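Local structure of MstE (Scytonema sp. PCC 10023, 6SBF) at residues F34-R39 with H78-Q83; E59-Y64 with N348-T353; H215-A220 with S264-A269; R273-N278 with K285-A290. The protein is a single-domain class II terpene cyclase that probably folds linear isoprenoid chains into the polycyclic scaffolds of merosterols by protonation-initiated cyclisation. The protein carries 1 engineered substitution. All coordinates share one frame; numbering follows the deposited sequence. Where two conformers were deposited one is given.

Interaction 1. Residues F34-R39 with H78-Q83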
# COMPACT_ATOMS: atom_id res chain seq x y z
N PHE A 34 3.14 4.89 18.67
CA PHE A 34 4.25 4.03 18.16
C PHE A 34 4.82 4.62 16.88
O PHE A 34 6.04 4.77 16.73
CB PHE A 34 3.74 2.61 17.91
CG PHE A 34 4.71 1.72 17.15
CD1 PHE A 34 5.73 1.07 17.81
CD2 PHE A 34 4.63 1.63 15.78
CE1 PHE A 34 6.65 0.32 17.10
CE2 PHE A 34 5.55 0.87 15.07
CZ PHE A 34 6.58 0.26 15.73
N LEU A 35 3.94 5.00 15.94
CA LEU A 35 4.42 5.48 14.66
C LEU A 35 5.16 6.81 14.83
O LEU A 35 6.18 7.00 14.16
CB LEU A 35 3.27 5.60 13.68
CG LEU A 35 2.68 4.30 13.18
CD1 LEU A 35 1.38 4.49 12.46
CD2 LEU A 35 3.63 3.60 12.24
N LEU A 36 4.65 7.75 15.63
CA LEU A 36 5.34 9.05 15.75
C LEU A 36 6.71 8.85 16.41
O LEU A 36 7.69 9.49 15.98
CB LEU A 36 4.49 10.06 16.49
CG LEU A 36 3.22 10.46 15.77
CD1 LEU A 36 2.36 11.32 16.67
CD2 LEU A 36 3.54 11.17 14.48
N GLU A 37 6.77 7.98 17.43
CA GLU A 37 8.06 7.71 18.12
C GLU A 37 9.06 7.01 17.19
O GLU A 37 10.27 7.15 17.39
CB GLU A 37 7.82 6.90 19.40
CG GLU A 37 9.08 6.56 20.16
CD GLU A 37 9.94 7.72 20.59
OE1 GLU A 37 11.17 7.52 20.71
OE2 GLU A 37 9.38 8.81 20.80
N ALA A 38 8.58 6.28 16.20
CA ALA A 38 9.42 5.41 15.35
C ALA A 38 10.14 6.20 14.27
O ALA A 38 11.00 5.63 13.59
CB ALA A 38 8.58 4.29 14.73
N ARG A 39 9.88 7.49 14.08
CA ARG A 39 10.61 8.34 13.11
C ARG A 39 12.08 8.45 13.53
O ARG A 39 12.39 8.43 14.76
CB ARG A 39 9.94 9.72 13.06
CG ARG A 39 8.55 9.67 12.47
CD ARG A 39 7.85 11.00 12.51
NE ARG A 39 7.54 11.42 13.87
CZ ARG A 39 7.10 12.60 14.21
NH1 ARG A 39 6.92 12.84 15.49
NH2 ARG A 39 6.79 13.47 13.26
N HIS A 78 -1.46 15.92 11.80
CA HIS A 78 -1.36 16.82 10.62
C HIS A 78 0.01 17.49 10.58
O HIS A 78 0.61 17.60 9.52
CB HIS A 78 -2.50 17.84 10.55
CG HIS A 78 -2.57 18.51 9.23
ND1 HIS A 78 -2.99 17.86 8.10
CD2 HIS A 78 -2.22 19.78 8.85
CE1 HIS A 78 -2.86 18.68 7.08
NE2 HIS A 78 -2.41 19.90 7.51
N GLU A 79 0.52 17.88 11.75
CA GLU A 79 1.89 18.50 11.81
C GLU A 79 2.95 17.51 11.36
O GLU A 79 3.88 17.89 10.63
CB GLU A 79 2.17 19.00 13.22
CG GLU A 79 1.36 20.21 13.63
CD GLU A 79 1.45 20.57 15.10
OE1 GLU A 79 1.96 19.82 15.91
OE2 GLU A 79 0.92 21.68 15.42
N ALA A 80 2.80 16.25 11.77
CA ALA A 80 3.75 15.20 11.32
C ALA A 80 3.70 15.04 9.81
O ALA A 80 4.73 14.85 9.16
CB ALA A 80 3.46 13.92 12.02
N LEU A 81 2.51 15.11 9.23
CA LEU A 81 2.36 15.01 7.77
C LEU A 81 2.95 16.20 7.05
O LEU A 81 3.62 16.08 6.01
CB LEU A 81 0.91 14.80 7.39
CG LEU A 81 0.40 13.37 7.42
CD1 LEU A 81 0.90 12.53 8.56
CD2 LEU A 81 -1.07 13.31 7.22
N MET A 82 2.78 17.40 7.62
CA MET A 82 3.41 18.62 7.05
C MET A 82 4.94 18.45 7.07
O MET A 82 5.60 18.79 6.09
CB MET A 82 2.95 19.82 7.88
CG MET A 82 1.50 20.15 7.69
SD MET A 82 1.36 21.12 6.20
CE MET A 82 1.64 22.74 6.92
N GLN A 83 5.49 17.92 8.16
CA GLN A 83 6.94 17.70 8.26
C GLN A 83 7.39 16.65 7.23
O GLN A 83 8.42 16.80 6.59
CB GLN A 83 7.35 17.27 9.67
CG GLN A 83 8.83 16.76 9.69
CD GLN A 83 9.36 16.42 11.07
OE1 GLN A 83 9.99 17.25 11.72
NE2 GLN A 83 9.10 15.20 11.52
O HOH W 1 6.96 13.59 10.35
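R39, just beyond helix 18-37, reaches A80 and Q83 of helix 75-90 across a partly buried interface in which L36 and A80 make the apolar contact. Followed from CB, the arginine leaves the backbone toward the other helix with CG beside its own N (chi1 -67°). It runs straight through CD only to bend at chi3 (-68°), and this bend turns the guanidinium back over the last turn of its own helix. R39 NE then donates a nearly straight bond to L36 O at 2.9 Å (N-H...O 172°), lying in the carbonyl plane on a lone pair. R39 NH1 adds a weak bond to L36 O at 3.5 Å. CD2 of L36 sits 3.8 Å above the centre of the R39 guanidinium plane, so the L36 carbonyl and side chain together fix the group's rotation. The tip, R39 NH2, touches A80 CB at 3.6 Å, and CD2 of L36 meets that same methyl at 3.7 Å. R39 NH2 and Q83 NE2 are both donors, and a water serves both: it accepts from R39 NH2 and from Q83 NE2, each at 2.9 Å, and donates to A80 O at 2.8 Å. A leucine in place of R39 would probably leave L36 O without its side-chain donor and deprive the water of one of its three protein partners. With no direct hydrogen bond between the segments and only 130 Å² buried, the evidence points to a light, water-bridged helix-helix contact, joining two helices of the alpha6-alpha6 barrel to which this cyclase belongs.

Interaction 2. Residues E59-Y64 with N348-T353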
# COMPACT_ATOMS: atom_id res chain seq x y z
N GLU A 59 11.82 7.53 1.52
CA GLU A 59 10.86 8.40 0.79
C GLU A 59 9.56 7.64 0.61
O GLU A 59 8.49 8.16 0.87
CB GLU A 59 11.41 8.81 -0.57
CG GLU A 59 12.65 9.66 -0.51
CD GLU A 59 13.33 9.94 -1.82
OE1 GLU A 59 12.66 10.01 -2.87
OE2 GLU A 59 14.61 10.11 -1.81
N TRP A 60 9.63 6.39 0.08
CA TRP A 60 8.42 5.60 -0.18
C TRP A 60 7.67 5.33 1.13
O TRP A 60 6.44 5.51 1.22
CB TRP A 60 8.84 4.33 -0.89
CG TRP A 60 7.77 3.28 -0.90
CD1 TRP A 60 6.47 3.41 -1.26
CD2 TRP A 60 7.92 1.92 -0.54
NE1 TRP A 60 5.82 2.21 -1.19
CE2 TRP A 60 6.70 1.28 -0.72
CE3 TRP A 60 9.02 1.19 -0.09
CZ2 TRP A 60 6.53 -0.09 -0.53
CZ3 TRP A 60 8.85 -0.16 0.09
CH2 TRP A 60 7.62 -0.79 -0.09
N VAL A 61 8.35 4.84 2.14
CA VAL A 61 7.73 4.44 3.41
C VAL A 61 7.08 5.67 4.03
O VAL A 61 5.93 5.57 4.53
CB VAL A 61 8.75 3.79 4.34
CG1 VAL A 61 8.14 3.53 5.69
CG2 VAL A 61 9.24 2.50 3.74
N THR A 62 7.73 6.82 3.98
CA THR A 62 7.18 8.07 4.58
C THR A 62 5.95 8.55 3.79
O THR A 62 4.98 8.96 4.43
CB THR A 62 8.32 9.08 4.66
OG1 THR A 62 9.24 8.65 5.66
CG2 THR A 62 7.85 10.46 5.03
N ALA A 63 6.01 8.49 2.49
CA ALA A 63 4.85 8.89 1.65
C ALA A 63 3.66 7.99 2.01
O ALA A 63 2.50 8.46 2.13
CB ALA A 63 5.20 8.85 0.18
N TYR A 64 3.90 6.66 2.09
CA TYR A 64 2.85 5.69 2.38
C TYR A 64 2.27 5.93 3.78
O TYR A 64 1.06 5.99 3.97
CB TYR A 64 3.38 4.29 2.18
CG TYR A 64 2.39 3.19 2.48
CD1 TYR A 64 2.26 2.62 3.73
CD2 TYR A 64 1.59 2.71 1.47
CE1 TYR A 64 1.43 1.55 3.99
CE2 TYR A 64 0.73 1.64 1.73
CZ TYR A 64 0.65 1.04 2.96
OH TYR A 64 -0.19 -0.02 3.21
N ASN A 348 10.66 -3.03 10.69
CA ASN A 348 10.33 -2.09 11.79
C ASN A 348 8.86 -2.18 12.17
O ASN A 348 8.46 -1.56 13.17
CB ASN A 348 10.69 -0.66 11.41
CG ASN A 348 12.19 -0.43 11.31
OD1 ASN A 348 12.94 -1.04 12.09
ND2 ASN A 348 12.63 0.49 10.45
N SER A 349 8.04 -2.88 11.39
CA SER A 349 6.58 -2.99 11.60
C SER A 349 5.87 -1.64 11.35
O SER A 349 4.68 -1.55 11.70
CB SER A 349 6.22 -3.55 12.96
OG SER A 349 6.93 -4.75 13.28
N ILE A 350 6.57 -0.67 10.77
CA ILE A 350 5.95 0.66 10.57
C ILE A 350 4.95 0.58 9.41
O ILE A 350 3.81 1.07 9.54
CB ILE A 350 7.07 1.67 10.32
CG1 ILE A 350 7.83 1.93 11.64
CG2 ILE A 350 6.51 2.96 9.73
CD1 ILE A 350 9.12 2.74 11.43
N PHE A 351 5.33 -0.09 8.33
CA PHE A 351 4.46 -0.18 7.14
C PHE A 351 3.19 -0.93 7.54
O PHE A 351 2.06 -0.47 7.21
CB PHE A 351 5.23 -0.86 6.01
CG PHE A 351 4.71 -0.57 4.61
CD1 PHE A 351 3.70 -1.34 4.04
CD2 PHE A 351 5.20 0.51 3.91
CE1 PHE A 351 3.33 -1.07 2.73
CE2 PHE A 351 4.81 0.77 2.62
CZ PHE A 351 3.89 -0.04 2.01
N THR A 352 3.29 -2.07 8.22
CA THR A 352 2.11 -2.84 8.65
C THR A 352 1.26 -2.01 9.61
O THR A 352 0.05 -1.97 9.46
CB THR A 352 2.54 -4.19 9.26
OG1 THR A 352 3.22 -5.01 8.30
CG2 THR A 352 1.33 -4.97 9.74
N THR A 353 1.89 -1.46 10.63
CA THR A 353 1.12 -0.73 11.66
C THR A 353 0.34 0.44 11.04
O THR A 353 -0.81 0.64 11.41
CB THR A 353 2.08 -0.29 12.77
OG1 THR A 353 2.61 -1.46 13.42
CG2 THR A 353 1.35 0.51 13.83
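Y64 and F351 stack almost flat on each other, their planes only 6° apart and their centroids 3.7 Å apart, in an offset stack that joins the middle of helix 59-69 to the first turn of helix 350-363. With W60 they form a buried aromatic cluster inside the alpha6-alpha6 barrel, consistent with the aromatic-rich interior of squalene-hopene cyclase relatives. The slip places an atom over each ring centre: F351 CZ lies 3.3 Å above the centre of the Y64 ring, and Y64 CE1 likewise stands over the centre of the phenylalanine. The rings overlap although the side chains cross at about a right angle; F351 CG is anti to its backbone N (chi1 -158°), which carries the ring across to the other helix. W60 meets F351 obliquely, with planes at 52° and W60 CZ2 3.7 Å from F351 CZ. Beside the rings, V61 CG1 and I350 CG2 pass at 4.4 Å. The hydroxyl of Y64 is hydrogen-bonded to T355, so the stacked ring is anchored at its polar end, while F266 of helix 265-275 packs against the Y64 hydroxyl and the F351 ring. Were Y64 replaced by an alanine, F351 would probably lose its stacking partner and T355 a hydroxyl mate, opening a gap between the helices. At the base of helix 350-363, S349 O accepts both T353 N and T353 OG1, the hydroxyl bond being 2.7 Å.

Interaction 3. Residues H215-A220 with S264-A269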
# COMPACT_ATOMS: atom_id res chain seq x y z
N HIS A 215 -3.01 -10.18 -2.46
CA HIS A 215 -3.88 -9.60 -3.48
C HIS A 215 -4.89 -8.61 -2.86
O HIS A 215 -5.45 -7.81 -3.63
CB HIS A 215 -4.68 -10.69 -4.19
CG HIS A 215 -3.87 -11.75 -4.84
ND1 HIS A 215 -2.64 -11.49 -5.42
CD2 HIS A 215 -4.16 -13.07 -5.05
CE1 HIS A 215 -2.18 -12.64 -5.93
NE2 HIS A 215 -3.08 -13.61 -5.70
N GLU A 216 -5.11 -8.66 -1.56
CA GLU A 216 -6.03 -7.70 -0.89
C GLU A 216 -5.57 -6.26 -1.10
O GLU A 216 -6.42 -5.41 -1.19
CB GLU A 216 -6.13 -8.06 0.59
CG GLU A 216 -6.71 -9.46 0.87
CD GLU A 216 -5.80 -10.63 0.60
OE1 GLU A 216 -6.34 -11.79 0.50
OE2 GLU A 216 -4.55 -10.43 0.54
N TYR A 217 -4.27 -6.02 -1.14
CA TYR A 217 -3.73 -4.68 -1.38
C TYR A 217 -4.21 -4.14 -2.71
O TYR A 217 -4.85 -3.06 -2.77
CB TYR A 217 -2.21 -4.75 -1.30
CG TYR A 217 -1.47 -3.49 -1.68
CD1 TYR A 217 -1.13 -3.19 -2.96
CD2 TYR A 217 -1.03 -2.62 -0.71
CE1 TYR A 217 -0.40 -2.06 -3.31
CE2 TYR A 217 -0.30 -1.47 -1.03
CZ TYR A 217 0.02 -1.18 -2.33
OH TYR A 217 0.74 -0.06 -2.65
N THR A 218 -3.98 -4.85 -3.79
CA THR A 218 -4.32 -4.37 -5.14
C THR A 218 -5.83 -4.34 -5.26
O THR A 218 -6.38 -3.43 -5.93
CB THR A 218 -3.63 -5.18 -6.23
OG1 THR A 218 -2.22 -5.13 -6.03
CG2 THR A 218 -3.92 -4.69 -7.61
N THR A 219 -6.52 -5.34 -4.73
CA THR A 219 -7.97 -5.44 -4.89
C THR A 219 -8.64 -4.25 -4.19
O THR A 219 -9.54 -3.61 -4.75
CB THR A 219 -8.48 -6.78 -4.38
OG1 THR A 219 -7.85 -7.83 -5.14
CG2 THR A 219 -10.00 -6.89 -4.52
N ALA A 220 -8.26 -3.97 -2.95
CA ALA A 220 -8.87 -2.84 -2.20
C ALA A 220 -8.58 -1.54 -2.94
O ALA A 220 -9.49 -0.73 -3.13
CB ALA A 220 -8.30 -2.78 -0.81
N SER A 264 -2.94 -12.91 8.51
CA SER A 264 -1.99 -11.85 8.15
C SER A 264 -2.57 -10.48 8.58
O SER A 264 -3.68 -10.13 8.11
CB SER A 264 -1.75 -11.83 6.69
OG SER A 264 -1.22 -10.59 6.29
N THR A 265 -1.88 -9.74 9.41
CA THR A 265 -2.34 -8.41 9.81
C THR A 265 -2.44 -7.49 8.60
O THR A 265 -3.46 -6.75 8.49
CB THR A 265 -1.48 -7.85 10.92
OG1 THR A 265 -0.12 -7.94 10.55
CG2 THR A 265 -1.71 -8.56 12.25
N PHE A 266 -1.49 -7.51 7.70
CA PHE A 266 -1.49 -6.66 6.50
C PHE A 266 -2.63 -7.00 5.58
O PHE A 266 -3.36 -6.10 5.10
CB PHE A 266 -0.12 -6.74 5.81
CG PHE A 266 0.09 -5.88 4.60
CD1 PHE A 266 0.30 -4.51 4.75
CD2 PHE A 266 0.18 -6.41 3.34
CE1 PHE A 266 0.57 -3.73 3.63
CE2 PHE A 266 0.50 -5.68 2.23
CZ PHE A 266 0.69 -4.32 2.39
N ALA A 267 -2.80 -8.28 5.25
CA ALA A 267 -3.83 -8.68 4.29
C ALA A 267 -5.19 -8.40 4.94
O ALA A 267 -6.13 -8.07 4.22
CB ALA A 267 -3.66 -10.14 3.88
N THR A 268 -5.34 -8.64 6.23
CA THR A 268 -6.63 -8.42 6.92
C THR A 268 -7.00 -6.92 6.91
O THR A 268 -8.16 -6.60 6.66
CB THR A 268 -6.63 -8.99 8.34
OG1 THR A 268 -6.34 -10.39 8.25
CG2 THR A 268 -7.92 -8.79 9.06
N ALA A 269 -6.04 -6.05 7.12
CA ALA A 269 -6.30 -4.59 7.13
C ALA A 269 -6.73 -4.16 5.73
O ALA A 269 -7.71 -3.39 5.60
CB ALA A 269 -5.05 -3.87 7.57
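E216 and A267 bring helices 215-229 and 265-275 together, their CA atoms only 5.7 Å apart, a spacing that the small alanine side chain permits. The van der Waals contacts come in two groups. In the first, the glutamate chain bends at chi2 (75°) and folds along the neighbouring helix: E216 OE2 lies 3.5 Å from A267 CB, while E216 CB passes A267 O at 3.6 Å. In the second, two rings meet at single atoms, Y217 CD2 approaching F266 CZ at 3.9 Å. The meeting is oblique on both rings and is no stack. Each ring instead makes an edge-to-face pair with W270, and each also meets W212, so the two belong to a larger aromatic group.

Hydrogen bonds do not cross between the segments; they lie within each one. S264 is the N-cap of helix 265-275, its OG accepting A267 N at 3.0 Å in a nearly straight bond (170°). S264 O is gripped from opposite faces of its plane by T268 N and by T268 OG1, the latter at 2.7 Å. Likewise, T219 OG1 donates to H215 O at 2.8 Å, from above the carbonyl plane.

Charge is handled outside the pair, since E216 OE1 forms a salt bridge with R248. With OE1 paired to R248 and S264 OG used by A267 N, the interface itself rests on van der Waals fit, its rings leaning also on W270 and W212 outside the pair, consistent with the ring-lined interior by which related class II cyclases are thought to stabilise carbocations.

Interaction 4. Residues R273-N278 with K285-A290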
# COMPACT_ATOMS: atom_id res chain seq x y z
N ARG A 273 -10.48 -2.63 4.50
CA ARG A 273 -10.73 -1.45 3.67
C ARG A 273 -11.64 -1.84 2.48
O ARG A 273 -12.56 -1.08 2.16
CB ARG A 273 -9.43 -0.87 3.14
CG ARG A 273 -8.75 -0.04 4.16
CD ARG A 273 -7.54 0.71 3.63
NE ARG A 273 -7.69 1.62 2.47
CZ ARG A 273 -6.84 2.61 2.18
NH1 ARG A 273 -5.91 2.97 3.04
NH2 ARG A 273 -6.91 3.24 1.02
N LEU A 274 -11.37 -2.95 1.84
CA LEU A 274 -12.21 -3.41 0.71
C LEU A 274 -13.67 -3.54 1.16
O LEU A 274 -14.60 -3.12 0.43
CB LEU A 274 -11.66 -4.73 0.19
CG LEU A 274 -12.50 -5.46 -0.86
CD1 LEU A 274 -12.77 -4.68 -2.10
CD2 LEU A 274 -11.78 -6.77 -1.20
N LEU A 275 -13.89 -4.10 2.31
CA LEU A 275 -15.26 -4.40 2.82
C LEU A 275 -16.02 -3.10 3.19
O LEU A 275 -17.23 -3.16 3.32
CB LEU A 275 -15.23 -5.37 3.99
CG LEU A 275 -14.74 -6.79 3.67
CD1 LEU A 275 -14.57 -7.56 4.95
CD2 LEU A 275 -15.66 -7.48 2.70
N LEU A 276 -15.34 -1.96 3.32
CA LEU A 276 -16.02 -0.67 3.56
C LEU A 276 -16.72 -0.21 2.31
O LEU A 276 -17.50 0.78 2.40
CB LEU A 276 -15.00 0.35 4.02
CG LEU A 276 -14.41 0.04 5.40
CD1 LEU A 276 -13.32 1.00 5.68
CD2 LEU A 276 -15.51 0.19 6.47
N LEU A 277 -16.53 -0.85 1.16
CA LEU A 277 -17.16 -0.35 -0.09
C LEU A 277 -18.59 -0.85 -0.26
O LEU A 277 -19.21 -0.45 -1.24
CB LEU A 277 -16.27 -0.72 -1.28
CG LEU A 277 -14.90 -0.08 -1.22
CD1 LEU A 277 -14.03 -0.57 -2.37
CD2 LEU A 277 -14.95 1.46 -1.25
N ASN A 278 -19.09 -1.60 0.69
CA ASN A 278 -20.51 -1.99 0.74
C ASN A 278 -20.99 -1.72 2.16
O ASN A 278 -20.51 -2.33 3.08
CB ASN A 278 -20.75 -3.45 0.32
CG ASN A 278 -22.21 -3.84 0.39
OD1 ASN A 278 -22.83 -3.65 1.42
ND2 ASN A 278 -22.76 -4.31 -0.70
N LYS A 285 -21.13 -6.27 6.94
CA LYS A 285 -21.03 -5.53 8.20
C LYS A 285 -20.46 -6.48 9.27
O LYS A 285 -19.58 -6.09 10.08
CB LYS A 285 -22.37 -4.94 8.59
CG LYS A 285 -22.30 -4.13 9.87
CD LYS A 285 -23.60 -3.45 10.24
CE LYS A 285 -23.38 -2.21 11.09
NZ LYS A 285 -24.60 -1.86 11.85
N ALA A 286 -21.01 -7.69 9.39
CA ALA A 286 -20.58 -8.62 10.44
C ALA A 286 -19.11 -9.02 10.20
O ALA A 286 -18.38 -9.24 11.16
CB ALA A 286 -21.48 -9.84 10.46
N ALA A 287 -18.69 -9.19 8.94
CA ALA A 287 -17.31 -9.54 8.62
C ALA A 287 -16.37 -8.43 9.06
O ALA A 287 -15.31 -8.68 9.63
CB ALA A 287 -17.22 -9.83 7.15
N ARG A 288 -16.75 -7.19 8.77
CA ARG A 288 -15.94 -6.07 9.26
C ARG A 288 -15.80 -6.07 10.78
O ARG A 288 -14.68 -5.80 11.31
CB ARG A 288 -16.47 -4.73 8.79
CG ARG A 288 -16.36 -4.53 7.29
CD ARG A 288 -16.46 -3.07 6.85
NE ARG A 288 -17.62 -2.42 7.45
CZ ARG A 288 -18.87 -2.43 6.99
NH1 ARG A 288 -19.14 -2.73 5.73
NH2 ARG A 288 -19.83 -2.02 7.78
N ALA A 289 -16.88 -6.29 11.50
CA ALA A 289 -16.86 -6.32 12.95
C ALA A 289 -15.90 -7.40 13.43
O ALA A 289 -15.16 -7.20 14.39
CB ALA A 289 -18.25 -6.55 13.47
N ALA A 290 -15.91 -8.56 12.77
CA ALA A 290 -15.00 -9.68 13.13
C ALA A 290 -13.54 -9.30 12.89
O ALA A 290 -12.69 -9.58 13.74
CB ALA A 290 -15.40 -10.98 12.41
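Segment 273-278 is helical at first and includes a type I beta turn from L275 to N278, whereas 285-290 is helical throughout; the two come closest at L275 and R288, with CA atoms 6.7 Å apart. R288 points across this approach and has the largest share of the buried surface. R288 CG lies 3.6 Å from L275 CB, and L276 CD2 crosses the chain further out, 3.4 Å from R288 CD. A bend at chi3 (-50°) then directs the guanidinium to the turn. R288 NH1 donates to L275 O at 3.1 Å, close to straight at 162°; the oxygen lies in the guanidinium plane, but the donor stands above the carbonyl plane and so misses the lone pairs. N278 O is also near, 3.0 Å from R288 NH1. K285 CA rests over one face of the guanidinium, while NH2 is taken up by M366 O near the C terminus. L275 CD1 and A287 CB fill in beside the arginine at 4.1 Å.

The buried guanidinium thus meets main-chain oxygens of L275 and M366. The carbonyl dipoles would probably ease its charge. One side chain in this way links 273-278, helix 282-298 and the C-terminal tail.

From the N terminus, residues 34-39 come first, and interaction 1 closes a loop of 38 residues when helix 75-90 arrives. Helix 59-69 lies inside that loop, yet its partner waits until 348-353, so interactions 1 and 2 cross; they also touch, L35 and A38 packing on I350. Interaction 2 closes a loop of 283 residues, within which interactions 3 and 4 are nested one after the other. Interaction 3 joins helices 215-229 and 265-275, and interaction 4 connects the far end of the latter with helix 282-298. F266 meets Y64 and F351, linking interaction 3 to interaction 2, so helix 350-363 contacts both the N-terminal helices 18-37 and 59-69 and the later helix 265-275.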